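Local coordinates for exopolygalacturonase (PDB 2UVF), which hydrolyses the polygalacturonate chains of pectin from their ends as a family 28 glycoside hydrolase, probably in the bacterial periplasm, at residues A[334-345]-A[357-368]; A[494-502]-A[543-554]. All blocks are in the same frame, centred on the assembly; numbering follows the deposited sequence.

Interaction 1. Residues A[334-345]-A[357-368]; sequences MTLRGVENVYLA and IMNLENHNVVAN. With SO4 (sulfate ion), chain D.
Residues 334-345 and 357-368 lie side by side as parallel strands of two successive turns of a beta-helix, M334 opposite I357 and so on to A345 opposite N368. Each segment forms one strand, bends at a corner, and forms another; the axes of the strand pairs 334-337/357-360 and 342-345/365-368 each come within 4.7 Å. Backbone hydrogen bonds join them on both sides of the bend, L336 N giving to M358 O before it and L344 N to V366 O after it.

In the loop just before the bend, N362 bridges the two segments: a chi1 of -64° brings its amide alongside V339, where OD1 receives V339 N at 2.9 Å from above the amide plane, while ND2 makes weak bonds to L336 O and N359 OD1. The face of M334, L336, V342 and L344 is largely apolar, with N359 also on it, and L344 CD1 reaches across the bend to I357 CG2 at 3.8 Å. On the other face, R337 CG rests on L360 CB (3.7 Å). The R337 guanidinium holds, through NH1 and more weakly NH2, a sulfate probably from the crystallisation liquor, which R231 N also binds. T335 OG1 is 3.3 Å from M358 SD and bonds to S243. After the bend, V366 CG1 lies 3.7 Å from Y343 CD1, at the edge of the ring. N368 ND2 donates to Y343 OH (3.1 Å), the hydroxyl oxygen lying slightly out of the N368 amide plane.

M358 also comes within about 5 Å of a bound galacturonic acid. Such in-register parallel stacking of bent coils is the hallmark of the right-handed parallel beta-helix of family 28, whose outer face carries the substrate cleft.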
loop_
_atom_site.group_PDB
_atom_site.type_symbol
_atom_site.label_atom_id
_atom_site.label_comp_id
_atom_site.label_asym_id
_atom_site.label_seq_id
_atom_site.Cartn_x
_atom_site.Cartn_y
_atom_site.Cartn_z
ATOM N N MET A 334 -4.800 -5.921 10.514
ATOM C CA MET A 334 -5.587 -6.775 9.639
ATOM C C MET A 334 -4.657 -7.751 8.955
ATOM O O MET A 334 -3.623 -7.360 8.451
ATOM C CB MET A 334 -6.336 -5.949 8.592
ATOM C CG MET A 334 -7.394 -6.732 7.857
ATOM S SD MET A 334 -8.254 -5.824 6.569
ATOM C CE MET A 334 -9.178 -4.613 7.520
ATOM N N THR A 335 -5.016 -9.029 8.963
ATOM C CA THR A 335 -4.216 -10.036 8.282
ATOM C C THR A 335 -5.122 -10.981 7.530
ATOM O O THR A 335 -5.807 -11.785 8.129
ATOM C CB THR A 335 -3.311 -10.828 9.260
ATOM O OG1 THR A 335 -2.456 -9.911 9.955
ATOM C CG2 THR A 335 -2.463 -11.852 8.504
ATOM N N LEU A 336 -5.110 -10.875 6.207
ATOM C CA LEU A 336 -5.957 -11.702 5.375
ATOM C C LEU A 336 -5.044 -12.590 4.595
ATOM O O LEU A 336 -4.200 -12.105 3.850
ATOM C CB LEU A 336 -6.811 -10.854 4.427
ATOM C CG LEU A 336 -7.494 -9.626 5.026
ATOM C CD1 LEU A 336 -8.036 -8.808 3.865
ATOM C CD2 LEU A 336 -8.584 -9.979 6.053
ATOM N N ARG A 337 -5.227 -13.895 4.774
ATOM C CA ARG A 337 -4.326 -14.892 4.204
ATOM C C ARG A 337 -5.097 -15.958 3.405
ATOM O O ARG A 337 -6.151 -16.443 3.842
ATOM C CB ARG A 337 -3.495 -15.538 5.310
ATOM C CG ARG A 337 -2.372 -16.412 4.780
ATOM C CD ARG A 337 -1.525 -16.998 5.884
ATOM N NE ARG A 337 -2.251 -17.972 6.695
ATOM C CZ ARG A 337 -1.664 -18.818 7.542
ATOM N NH1 ARG A 337 -0.348 -18.828 7.673
ATOM N NH2 ARG A 337 -2.392 -19.676 8.238
ATOM N N GLY A 338 -4.565 -16.302 2.238
ATOM C CA GLY A 338 -5.181 -17.287 1.351
ATOM C C GLY A 338 -6.456 -16.876 0.646
ATOM O O GLY A 338 -7.130 -17.730 0.079
ATOM N N VAL A 339 -6.782 -15.577 0.649
ATOM C CA VAL A 339 -8.057 -15.105 0.108
ATOM C C VAL A 339 -8.041 -14.920 -1.412
ATOM O O VAL A 339 -7.111 -14.339 -1.988
ATOM C CB VAL A 339 -8.594 -13.829 0.841
ATOM C CG1 VAL A 339 -10.008 -13.499 0.396
ATOM C CG2 VAL A 339 -8.577 -14.025 2.347
ATOM N N GLU A 340 -9.082 -15.457 -2.049
ATOM C CA GLU A 340 -9.308 -15.285 -3.470
ATOM C C GLU A 340 -10.426 -14.262 -3.634
ATOM O O GLU A 340 -11.569 -14.553 -3.261
ATOM C CB GLU A 340 -9.715 -16.620 -4.102
ATOM C CG GLU A 340 -9.907 -16.563 -5.603
ATOM C CD GLU A 340 -8.590 -16.580 -6.343
ATOM O OE1 GLU A 340 -7.579 -17.003 -5.729
ATOM O OE2 GLU A 340 -8.565 -16.174 -7.533
ATOM N N ASN A 341 -10.078 -13.074 -4.161
ATOM C CA ASN A 341 -10.972 -11.884 -4.280
ATOM C C ASN A 341 -11.194 -11.072 -2.998
ATOM O O ASN A 341 -12.095 -11.368 -2.228
ATOM C CB ASN A 341 -12.343 -12.207 -4.909
ATOM C CG ASN A 341 -12.247 -13.025 -6.187
ATOM O OD1 ASN A 341 -13.090 -13.881 -6.443
ATOM N ND2 ASN A 341 -11.244 -12.767 -6.985
ATOM N N VAL A 342 -10.396 -10.027 -2.784
ATOM C CA VAL A 342 -10.597 -9.116 -1.638
ATOM C C VAL A 342 -10.978 -7.703 -2.100
ATOM O O VAL A 342 -10.527 -7.241 -3.147
ATOM C CB VAL A 342 -9.354 -9.023 -0.748
ATOM C CG1 VAL A 342 -9.648 -8.196 0.503
ATOM C CG2 VAL A 342 -8.885 -10.398 -0.356
ATOM N N TYR A 343 -11.831 -7.028 -1.336
ATOM C CA TYR A 343 -12.160 -5.636 -1.617
ATOM C C TYR A 343 -12.228 -4.848 -0.326
ATOM O O TYR A 343 -13.168 -5.010 0.464
ATOM C CB TYR A 343 -13.471 -5.495 -2.413
ATOM C CG TYR A 343 -13.868 -4.048 -2.802
ATOM C CD1 TYR A 343 -13.198 -3.358 -3.814
ATOM C CD2 TYR A 343 -14.957 -3.412 -2.197
ATOM C CE1 TYR A 343 -13.572 -2.045 -4.186
ATOM C CE2 TYR A 343 -15.339 -2.107 -2.560
ATOM C CZ TYR A 343 -14.646 -1.432 -3.555
ATOM O OH TYR A 343 -15.019 -0.137 -3.919
ATOM N N LEU A 344 -11.237 -3.968 -0.158
ATOM C CA LEU A 344 -11.161 -3.017 0.968
ATOM C C LEU A 344 -11.529 -1.629 0.455
ATOM O O LEU A 344 -11.062 -1.231 -0.605
ATOM C CB LEU A 344 -9.740 -3.046 1.565
ATOM C CG LEU A 344 -9.166 -4.469 1.762
ATOM C CD1 LEU A 344 -7.661 -4.437 2.120
ATOM C CD2 LEU A 344 -9.978 -5.304 2.794
ATOM N N ALA A 345 -12.395 -0.903 1.166
ATOM C CA ALA A 345 -12.865 0.385 0.671
ATOM C C ALA A 345 -13.352 1.346 1.760
ATOM O O ALA A 345 -13.979 0.917 2.719
ATOM C CB ALA A 345 -13.961 0.184 -0.363
ATOM N N ILE A 357 -2.475 -3.017 7.314
ATOM C CA ILE A 357 -3.170 -4.049 6.527
ATOM C C ILE A 357 -2.213 -5.052 5.862
ATOM O O ILE A 357 -1.319 -4.666 5.112
ATOM C CB ILE A 357 -4.150 -3.399 5.505
ATOM C CG1 ILE A 357 -5.267 -2.679 6.269
ATOM C CG2 ILE A 357 -4.745 -4.460 4.536
ATOM C CD1 ILE A 357 -6.057 -1.731 5.480
ATOM N N MET A 358 -2.411 -6.338 6.157
ATOM C CA MET A 358 -1.579 -7.412 5.611
ATOM C C MET A 358 -2.382 -8.325 4.699
ATOM O O MET A 358 -3.482 -8.751 5.061
ATOM C CB MET A 358 -0.972 -8.277 6.724
ATOM C CG MET A 358 -0.019 -7.562 7.670
ATOM S SD MET A 358 0.463 -8.668 9.014
ATOM C CE MET A 358 1.495 -9.848 8.118
ATOM N N ASN A 359 -1.826 -8.594 3.517
ATOM C CA ASN A 359 -2.365 -9.553 2.568
ATOM C C ASN A 359 -1.295 -10.581 2.353
ATOM O O ASN A 359 -0.192 -10.255 1.908
ATOM C CB ASN A 359 -2.677 -8.892 1.228
ATOM C CG ASN A 359 -3.763 -7.882 1.332
ATOM O OD1 ASN A 359 -4.931 -8.201 1.134
ATOM N ND2 ASN A 359 -3.394 -6.650 1.693
ATOM N N LEU A 360 -1.610 -11.817 2.718
ATOM C CA LEU A 360 -0.652 -12.906 2.615
ATOM C C LEU A 360 -1.230 -13.978 1.692
ATOM O O LEU A 360 -2.305 -14.517 1.952
ATOM C CB LEU A 360 -0.309 -13.466 4.010
ATOM C CG LEU A 360 0.415 -12.556 5.032
ATOM C CD1 LEU A 360 0.665 -13.319 6.293
ATOM C CD2 LEU A 360 1.733 -11.924 4.515
ATOM N N GLU A 361 -0.523 -14.256 0.598
ATOM C CA GLU A 361 -0.953 -15.283 -0.323
ATOM C C GLU A 361 -2.380 -15.075 -0.868
ATOM O O GLU A 361 -3.092 -16.018 -1.071
ATOM C CB GLU A 361 -0.746 -16.697 0.282
ATOM C CG GLU A 361 0.658 -17.250 0.143
ATOM C CD GLU A 361 0.886 -18.612 0.781
ATOM O OE1 GLU A 361 0.807 -19.662 0.119
ATOM O OE2 GLU A 361 1.178 -18.663 1.975
ATOM N N ASN A 362 -2.711 -13.821 -1.178
ATOM C CA ASN A 362 -3.993 -13.489 -1.780
ATOM C C ASN A 362 -3.904 -13.345 -3.298
ATOM O O ASN A 362 -2.825 -13.089 -3.858
ATOM C CB ASN A 362 -4.547 -12.198 -1.182
ATOM C CG ASN A 362 -4.846 -12.320 0.272
ATOM O OD1 ASN A 362 -4.819 -13.418 0.827
ATOM N ND2 ASN A 362 -5.140 -11.204 0.912
ATOM N N HIS A 363 -5.049 -13.542 -3.954
ATOM C CA HIS A 363 -5.206 -13.175 -5.336
ATOM C C HIS A 363 -6.327 -12.169 -5.413
ATOM O O HIS A 363 -7.268 -12.234 -4.613
ATOM C CB HIS A 363 -5.578 -14.382 -6.211
ATOM C CG HIS A 363 -4.471 -15.365 -6.406
ATOM N ND1 HIS A 363 -4.671 -16.583 -7.015
ATOM C CD2 HIS A 363 -3.168 -15.333 -6.039
ATOM C CE1 HIS A 363 -3.527 -17.245 -7.046
ATOM N NE2 HIS A 363 -2.601 -16.511 -6.455
ATOM N N ASN A 364 -6.228 -11.267 -6.391
ATOM C CA ASN A 364 -7.294 -10.318 -6.738
ATOM C C ASN A 364 -7.730 -9.441 -5.572
ATOM O O ASN A 364 -8.868 -9.516 -5.125
ATOM C CB ASN A 364 -8.494 -11.063 -7.342
ATOM C CG ASN A 364 -8.075 -12.088 -8.372
ATOM O OD1 ASN A 364 -7.066 -11.907 -9.080
ATOM N ND2 ASN A 364 -8.821 -13.199 -8.440
ATOM N N VAL A 365 -6.789 -8.660 -5.049
ATOM C CA VAL A 365 -7.033 -7.744 -3.929
ATOM C C VAL A 365 -7.204 -6.343 -4.487
ATOM O O VAL A 365 -6.469 -5.946 -5.378
ATOM C CB VAL A 365 -5.860 -7.708 -2.922
ATOM C CG1 VAL A 365 -6.129 -6.679 -1.818
ATOM C CG2 VAL A 365 -5.563 -9.126 -2.342
ATOM N N VAL A 366 -8.176 -5.609 -3.950
ATOM C CA VAL A 366 -8.377 -4.197 -4.302
ATOM C C VAL A 366 -8.474 -3.353 -3.037
ATOM O O VAL A 366 -9.255 -3.675 -2.127
ATOM C CB VAL A 366 -9.635 -3.992 -5.230
ATOM C CG1 VAL A 366 -9.956 -2.470 -5.440
ATOM C CG2 VAL A 366 -9.407 -4.662 -6.564
ATOM N N ALA A 367 -7.668 -2.288 -2.966
ATOM C CA ALA A 367 -7.841 -1.270 -1.922
ATOM C C ALA A 367 -8.242 0.096 -2.499
ATOM O O ALA A 367 -7.453 0.778 -3.139
ATOM C CB ALA A 367 -6.596 -1.170 -1.019
ATOM N N ASN A 368 -9.489 0.480 -2.256
ATOM C CA ASN A 368 -10.061 1.673 -2.843
ATOM C C ASN A 368 -10.423 2.717 -1.769
ATOM O O ASN A 368 -11.379 2.542 -1.025
ATOM C CB ASN A 368 -11.314 1.287 -3.654
ATOM C CG ASN A 368 -12.046 2.495 -4.249
ATOM O OD1 ASN A 368 -11.519 3.608 -4.295
ATOM N ND2 ASN A 368 -13.269 2.263 -4.731
HETATM S S SO4 D . -0.016 -21.446 10.636
HETATM O O1 SO4 D . -1.069 -20.951 11.526
HETATM O O2 SO4 D . 0.807 -20.354 10.090
HETATM O O3 SO4 D . 0.862 -22.357 11.385
HETATM O O4 SO4 D . -0.686 -22.183 9.558
#

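Interaction 2. Residues A[494-502]-A[543-554]; sequences VMVMTLDYA and GDTANKAWHRLV
G543 meets L499 at the start of the second segment, its CA lying 3.3 Å from L499 O in a CA-H...O contact. D544 follows, and its CB and OD2 lie against Y501 CB, OD2 at 3.4 Å and near the plane of the Y501 ring. The carbonyl oxygen of D544 is gripped by N547 N and A549 N from opposite faces of its plane; K548 and A549 facing D544 form a G1 beta bulge, which shapes the loop. N547 then places its CB over one face of the Y501 ring, but its amide is modelled too close to that ring, so the detail of this contact is doubtful. Y501 turns its ring there with CG anti to the backbone N (chi1 167°). A549 CB packs on L499 CD2 at 4.2 Å.

Next comes H551, which points past L499 with its CE1 3.4 Å from L499 CB, while M497 CB stands over one face of the imidazole. A hydrogen bond from H551 NE2 to K542 O helps to hold the ring. Finally V554 reaches M497 tip to tip, its CG2 4.0 Å from M497 SD.

No hydrogen bond crosses the contact. Strand 493-500 pairs instead with 463-470 and 539-542, and 551-562 with strands including 518-532 and 576-583; F519 and F522 also touch M497, and L572 touches both H551 and V554.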
loop_
_atom_site.group_PDB
_atom_site.type_symbol
_atom_site.label_atom_id
_atom_site.label_comp_id
_atom_site.label_asym_id
_atom_site.label_seq_id
_atom_site.Cartn_x
_atom_site.Cartn_y
_atom_site.Cartn_z
ATOM N N VAL A 494 14.848 10.222 -3.539
ATOM C CA VAL A 494 13.920 9.982 -4.639
ATOM C C VAL A 494 13.772 8.480 -4.937
ATOM O O VAL A 494 12.659 7.946 -4.985
ATOM C CB VAL A 494 14.373 10.745 -5.924
ATOM C CG1 VAL A 494 13.493 10.416 -7.088
ATOM C CG2 VAL A 494 14.437 12.266 -5.686
ATOM N N MET A 495 14.899 7.820 -5.176
ATOM C CA MET A 495 14.917 6.387 -5.422
ATOM C C MET A 495 16.128 5.762 -4.742
ATOM O O MET A 495 17.221 6.326 -4.758
ATOM C CB MET A 495 14.898 6.075 -6.925
ATOM C CG MET A 495 14.900 4.590 -7.255
ATOM S SD MET A 495 14.664 4.223 -8.998
ATOM C CE MET A 495 16.278 4.642 -9.679
ATOM N N VAL A 496 15.911 4.609 -4.118
ATOM C CA VAL A 496 17.010 3.786 -3.589
ATOM C C VAL A 496 16.858 2.335 -4.039
ATOM O O VAL A 496 15.752 1.808 -4.150
ATOM C CB VAL A 496 17.143 3.848 -2.044
ATOM C CG1 VAL A 496 18.492 3.297 -1.603
ATOM C CG2 VAL A 496 17.005 5.257 -1.553
ATOM N N MET A 497 17.995 1.726 -4.349
ATOM C CA MET A 497 18.108 0.325 -4.702
ATOM C C MET A 497 19.376 -0.160 -4.004
ATOM O O MET A 497 20.476 0.001 -4.535
ATOM C CB MET A 497 18.262 0.162 -6.209
ATOM C CG MET A 497 17.183 0.809 -7.057
ATOM S SD MET A 497 17.402 0.398 -8.803
ATOM C CE MET A 497 17.072 -1.349 -8.819
ATOM N N THR A 498 19.238 -0.704 -2.799
ATOM C CA THR A 498 20.390 -1.246 -2.077
ATOM C C THR A 498 20.369 -2.762 -2.076
ATOM O O THR A 498 19.299 -3.373 -2.006
ATOM C CB THR A 498 20.515 -0.715 -0.638
ATOM O OG1 THR A 498 19.214 -0.539 -0.062
ATOM C CG2 THR A 498 21.239 0.611 -0.630
ATOM N N LEU A 499 21.564 -3.348 -2.188
ATOM C CA LEU A 499 21.772 -4.803 -2.200
ATOM C C LEU A 499 22.981 -5.105 -1.320
ATOM O O LEU A 499 24.131 -4.860 -1.710
ATOM C CB LEU A 499 22.021 -5.302 -3.626
ATOM C CG LEU A 499 21.444 -6.635 -4.112
ATOM C CD1 LEU A 499 21.774 -6.821 -5.588
ATOM C CD2 LEU A 499 21.924 -7.831 -3.292
ATOM N N ASP A 500 22.721 -5.630 -0.126
ATOM C CA ASP A 500 23.779 -5.803 0.865
ATOM C C ASP A 500 24.237 -7.288 1.031
ATOM O O ASP A 500 23.652 -8.043 1.820
ATOM C CB ASP A 500 23.366 -5.145 2.211
ATOM C CG ASP A 500 22.707 -3.746 2.036
ATOM O OD1 ASP A 500 21.932 -3.545 1.075
ATOM O OD2 ASP A 500 22.944 -2.843 2.878
ATOM N N TYR A 501 25.276 -7.679 0.262
ATOM C CA TYR A 501 25.906 -9.029 0.280
ATOM C C TYR A 501 26.576 -9.431 1.577
ATOM O O TYR A 501 27.354 -8.669 2.122
ATOM C CB TYR A 501 26.942 -9.203 -0.844
ATOM C CG TYR A 501 27.866 -10.452 -0.718
ATOM C CD1 TYR A 501 27.438 -11.702 -1.121
ATOM C CD2 TYR A 501 29.155 -10.361 -0.224
ATOM C CE1 TYR A 501 28.234 -12.811 -1.010
ATOM C CE2 TYR A 501 29.960 -11.470 -0.125
ATOM C CZ TYR A 501 29.491 -12.699 -0.525
ATOM O OH TYR A 501 30.279 -13.818 -0.444
ATOM N N ALA A 502 26.316 -10.650 2.042
ATOM C CA ALA A 502 26.595 -11.023 3.435
ATOM C C ALA A 502 27.867 -11.838 3.617
ATOM O O ALA A 502 28.931 -11.487 3.125
ATOM C CB ALA A 502 25.455 -11.769 4.009
ATOM N N GLY A 543 25.186 -2.001 -4.637
ATOM C CA GLY A 543 25.174 -3.454 -4.537
ATOM C C GLY A 543 26.366 -3.949 -3.746
ATOM O O GLY A 543 26.648 -3.449 -2.652
ATOM N N ASP A 544 27.054 -4.942 -4.312
ATOM C CA ASP A 544 28.363 -5.409 -3.833
ATOM C C ASP A 544 29.074 -6.106 -4.999
ATOM O O ASP A 544 29.058 -7.339 -5.083
ATOM C CB ASP A 544 28.205 -6.370 -2.645
ATOM C CG ASP A 544 29.400 -6.332 -1.694
ATOM O OD1 ASP A 544 30.506 -5.914 -2.118
ATOM O OD2 ASP A 544 29.230 -6.718 -0.512
ATOM N N THR A 545 29.666 -5.317 -5.908
ATOM C CA THR A 545 30.249 -5.855 -7.162
ATOM C C THR A 545 31.485 -6.736 -6.906
ATOM O O THR A 545 31.735 -7.697 -7.651
ATOM C CB THR A 545 30.484 -4.748 -8.267
ATOM O OG1 THR A 545 29.296 -4.594 -9.065
ATOM C CG2 THR A 545 31.650 -5.096 -9.209
ATOM N N ALA A 546 32.230 -6.426 -5.841
ATOM C CA ALA A 546 33.281 -7.316 -5.344
ATOM C C ALA A 546 32.745 -8.752 -5.264
ATOM O O ALA A 546 33.415 -9.703 -5.682
ATOM C CB ALA A 546 33.787 -6.850 -3.968
ATOM N N ASN A 547 31.517 -8.880 -4.761
ATOM C CA ASN A 547 30.888 -10.173 -4.527
ATOM C C ASN A 547 29.793 -10.513 -5.552
ATOM O O ASN A 547 28.797 -11.183 -5.237
ATOM C CB ASN A 547 30.372 -10.217 -3.088
ATOM C CG ASN A 547 31.438 -9.796 -2.080
ATOM O OD1 ASN A 547 31.254 -8.840 -1.323
ATOM N ND2 ASN A 547 32.573 -10.502 -2.084
ATOM N N LYS A 548 30.016 -10.048 -6.783
ATOM C CA LYS A 548 29.143 -10.283 -7.949
ATOM C C LYS A 548 27.709 -9.748 -7.819
ATOM O O LYS A 548 26.893 -9.925 -8.734
ATOM C CB LYS A 548 29.146 -11.767 -8.394
ATOM C CG LYS A 548 30.428 -12.243 -9.101
ATOM C CD LYS A 548 30.128 -13.384 -10.086
ATOM C CE LYS A 548 31.374 -14.192 -10.426
ATOM N NZ LYS A 548 31.870 -15.009 -9.265
ATOM N N ALA A 549 27.413 -9.085 -6.701
ATOM C CA ALA A 549 26.093 -8.483 -6.467
ATOM C C ALA A 549 25.973 -7.099 -7.116
ATOM O O ALA A 549 26.397 -6.088 -6.539
ATOM C CB ALA A 549 25.780 -8.414 -4.965
ATOM N N TRP A 550 25.419 -7.068 -8.325
ATOM C CA TRP A 550 25.118 -5.804 -8.989
ATOM C C TRP A 550 23.686 -5.721 -9.522
ATOM O O TRP A 550 23.032 -6.740 -9.773
ATOM C CB TRP A 550 26.153 -5.448 -10.079
ATOM C CG TRP A 550 26.393 -6.521 -11.112
ATOM C CD1 TRP A 550 25.578 -6.856 -12.168
ATOM C CD2 TRP A 550 27.530 -7.391 -11.190
ATOM N NE1 TRP A 550 26.136 -7.894 -12.888
ATOM C CE2 TRP A 550 27.333 -8.240 -12.314
ATOM C CE3 TRP A 550 28.690 -7.550 -10.410
ATOM C CZ2 TRP A 550 28.261 -9.227 -12.683
ATOM C CZ3 TRP A 550 29.615 -8.531 -10.776
ATOM C CH2 TRP A 550 29.390 -9.359 -11.906
ATOM N N HIS A 551 23.222 -4.482 -9.668
ATOM C CA HIS A 551 21.938 -4.163 -10.276
ATOM C C HIS A 551 22.166 -3.915 -11.751
ATOM O O HIS A 551 23.238 -3.474 -12.158
ATOM C CB HIS A 551 21.333 -2.897 -9.644
ATOM C CG HIS A 551 21.467 -2.838 -8.153
ATOM N ND1 HIS A 551 20.544 -3.404 -7.300
ATOM C CD2 HIS A 551 22.424 -2.294 -7.364
ATOM C CE1 HIS A 551 20.920 -3.200 -6.051
ATOM N NE2 HIS A 551 22.057 -2.530 -6.061
ATOM N N ARG A 552 21.158 -4.183 -12.559
ATOM C CA ARG A 552 21.315 -4.018 -13.989
ATOM C C ARG A 552 19.986 -3.606 -14.598
ATOM O O ARG A 552 18.950 -3.748 -13.966
ATOM C CB ARG A 552 21.892 -5.305 -14.633
ATOM C CG ARG A 552 20.908 -6.452 -14.762
ATOM C CD ARG A 552 21.570 -7.801 -15.066
ATOM N NE ARG A 552 20.531 -8.812 -15.294
ATOM C CZ ARG A 552 20.034 -9.126 -16.491
ATOM N NH1 ARG A 552 20.512 -8.544 -17.595
ATOM N NH2 ARG A 552 19.066 -10.037 -16.591
ATOM N N LEU A 553 20.029 -3.079 -15.818
ATOM C CA LEU A 553 18.822 -2.740 -16.583
ATOM C C LEU A 553 17.905 -1.694 -15.925
ATOM O O LEU A 553 16.693 -1.875 -15.858
ATOM C CB LEU A 553 18.046 -4.011 -16.975
ATOM C CG LEU A 553 18.765 -4.965 -17.946
ATOM C CD1 LEU A 553 18.035 -6.281 -18.012
ATOM C CD2 LEU A 553 18.919 -4.336 -19.357
ATOM N N VAL A 554 18.506 -0.606 -15.445
ATOM C CA VAL A 554 17.768 0.561 -14.959
ATOM C C VAL A 554 17.592 1.588 -16.095
ATOM O O VAL A 554 18.565 2.156 -16.586
ATOM C CB VAL A 554 18.470 1.224 -13.731
ATOM C CG1 VAL A 554 17.728 2.471 -13.279
ATOM C CG2 VAL A 554 18.601 0.246 -12.570
#

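In the fold
Both contacts belong to the same parallel beta-helix, within the family 28 range, and follow one another along the chain: interaction 1 closes before interaction 2 opens. Their centres are 31 Å apart, with nearest atoms about 20 Å apart, so they do not touch. Interaction 1 joins neighbouring turns through strand pairing, whereas interaction 2 brings together strand 493-500 and the 543-554 loop and strand by side-chain contacts, nearer the C-terminal end of the helix. Of the glycan pocket, F354 and H355 lie between the segments of interaction 1, and the residues from N379 to K468 fall between the two interactions in sequence; the side chain of T498 is about 10 Å from bound galacturonic acid.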